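Putative Acetyltransferase from the GNAT family (PDB 3EC4) is a putative GNAT-family acetyltransferase that probably transfers an acyl group, in this family usually acetyl from acetyl-CoA, to a substrate not yet identified. Local coordinates at residues E68-P73 and T220-L224. Sequence-based numbering, arbitrary orientation.
Sequences EPVAPP and TATLL
Val70 N donates to Thr222 OG1 across 3.1 Å, and the N-H...O angle of 167° makes this a nearly straight bond, the one direct hydrogen bond between loop 68-73 and strand 220-224. Thr222 carries OG1 beside its backbone N and anti to its carbonyl carbon (chi1 -64°), which turns the hydroxyl to the loop and leaves CG2 3.8 Å from Val70 O. Two waters complete the grip on OG1. One accepts a hydrogen bond from OG1 while donating to Glu68 O and Thr220 O; the other donates to it at 2.9 Å and also to Val70 O. A valine in place of Thr222 would probably leave Val70 N without its acceptor and both waters without their shared anchor.

On the Glu68 side Thr220 makes van der Waals contact, CB 3.7 Å from Pro69 N and CG2 4.0 Å from Pro69 CG, while its OG1 is hydrogen-bonded to Pro67 O. At the far end the Leu224 fork makes apolar contact with two prolines, CD2 4.2 Å from Pro72 CB and CD1 4.1 Å from Pro73 CD, and also touches Leu51 and Leu64.

The segments run 15° apart. Thr220, Thr222 and Leu224 point toward the loop while the strand's backbone bonds to 61-66 and 76-88, so the loop packs over the sheet's face: a crossover connection from edge strand 61-66 over 214-226 to parallel strand 76-88 in the mixed GNAT-family sheet.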
loop_
_atom_site.group_PDB
_atom_site.type_symbol
_atom_site.label_atom_id
_atom_site.label_comp_id
_atom_site.label_asym_id
_atom_site.label_seq_id
_atom_site.Cartn_x
_atom_site.Cartn_y
_atom_site.Cartn_z
ATOM N N GLU A 68 13.683 9.587 -2.367
ATOM C CA GLU A 68 13.641 10.787 -3.192
ATOM C C GLU A 68 12.857 10.547 -4.504
ATOM O O GLU A 68 12.666 9.401 -4.899
ATOM C CB GLU A 68 15.074 11.193 -3.502
ATOM C CG GLU A 68 15.882 11.448 -2.243
ATOM C CD GLU A 68 15.304 12.582 -1.385
ATOM O OE1 GLU A 68 14.613 13.462 -1.950
ATOM O OE2 GLU A 68 15.534 12.587 -0.141
ATOM N N PRO A 69 12.451 11.639 -5.206
ATOM C CA PRO A 69 11.908 11.452 -6.530
ATOM C C PRO A 69 12.865 10.600 -7.373
ATOM O O PRO A 69 14.090 10.752 -7.275
ATOM C CB PRO A 69 11.887 12.878 -7.092
ATOM C CG PRO A 69 11.723 13.729 -5.865
ATOM C CD PRO A 69 12.538 13.068 -4.850
ATOM N N VAL A 70 12.291 9.719 -8.182
ATOM C CA VAL A 70 13.058 9.018 -9.216
ATOM C C VAL A 70 13.066 9.845 -10.516
ATOM O O VAL A 70 12.006 10.238 -11.047
ATOM C CB VAL A 70 12.496 7.603 -9.463
ATOM C CG1 VAL A 70 13.313 6.894 -10.550
ATOM C CG2 VAL A 70 12.491 6.779 -8.142
ATOM N N ALA A 71 14.265 10.103 -11.044
ATOM C CA ALA A 71 14.425 10.778 -12.339
ATOM C C ALA A 71 13.906 9.892 -13.503
ATOM O O ALA A 71 14.093 8.675 -13.515
ATOM C CB ALA A 71 15.909 11.163 -12.557
ATOM N N PRO A 72 13.198 10.483 -14.463
ATOM C CA PRO A 72 12.762 9.648 -15.585
ATOM C C PRO A 72 13.926 9.236 -16.474
ATOM O O PRO A 72 14.509 10.099 -17.126
ATOM C CB PRO A 72 11.814 10.570 -16.355
ATOM C CG PRO A 72 12.265 11.952 -15.997
ATOM C CD PRO A 72 12.733 11.872 -14.594
ATOM N N PRO A 73 14.267 7.924 -16.524
ATOM C CA PRO A 73 15.325 7.622 -17.489
ATOM C C PRO A 73 14.826 7.689 -18.915
ATOM O O PRO A 73 13.619 7.820 -19.157
ATOM C CB PRO A 73 15.703 6.192 -17.163
ATOM C CG PRO A 73 14.530 5.614 -16.509
ATOM C CD PRO A 73 13.789 6.701 -15.844
ATOM N N THR A 220 8.983 9.479 -1.138
ATOM C CA THR A 220 8.393 9.975 -2.379
ATOM C C THR A 220 7.898 8.837 -3.265
ATOM O O THR A 220 8.654 7.895 -3.568
ATOM C CB THR A 220 9.412 10.779 -3.185
ATOM O OG1 THR A 220 10.003 11.768 -2.326
ATOM C CG2 THR A 220 8.776 11.453 -4.394
ATOM N N ALA A 221 6.636 8.963 -3.681
ATOM C CA ALA A 221 6.046 8.089 -4.700
ATOM C C ALA A 221 6.207 8.771 -6.046
ATOM O O ALA A 221 5.765 9.922 -6.209
ATOM C CB ALA A 221 4.562 7.861 -4.414
ATOM N N THR A 222 6.851 8.084 -6.984
ATOM C CA THR A 222 6.986 8.568 -8.380
ATOM C C THR A 222 6.205 7.660 -9.348
ATOM O O THR A 222 6.339 6.440 -9.288
ATOM C CB THR A 222 8.463 8.610 -8.830
ATOM O OG1 THR A 222 9.226 9.567 -8.056
ATOM C CG2 THR A 222 8.566 8.906 -10.312
ATOM N N LEU A 223 5.398 8.270 -10.214
ATOM C CA LEU A 223 4.671 7.588 -11.278
ATOM C C LEU A 223 5.337 7.908 -12.617
ATOM O O LEU A 223 5.364 9.078 -13.073
ATOM C CB LEU A 223 3.193 8.010 -11.274
ATOM C CG LEU A 223 2.341 7.284 -12.316
ATOM C CD1 LEU A 223 2.333 5.749 -12.028
ATOM C CD2 LEU A 223 0.932 7.906 -12.265
ATOM N N LEU A 224 5.912 6.868 -13.221
ATOM C CA LEU A 224 6.525 6.955 -14.532
ATOM C C LEU A 224 5.653 6.291 -15.588
ATOM O O LEU A 224 5.151 5.152 -15.388
ATOM C CB LEU A 224 7.933 6.304 -14.565
ATOM C CG LEU A 224 9.012 6.897 -13.640
ATOM C CD1 LEU A 224 10.311 6.046 -13.793
ATOM C CD2 LEU A 224 9.259 8.396 -13.894
HETATM O O HOH W 1 10.245 8.368 -5.794
HETATM O O HOH W 2 10.003 11.790 -9.793
#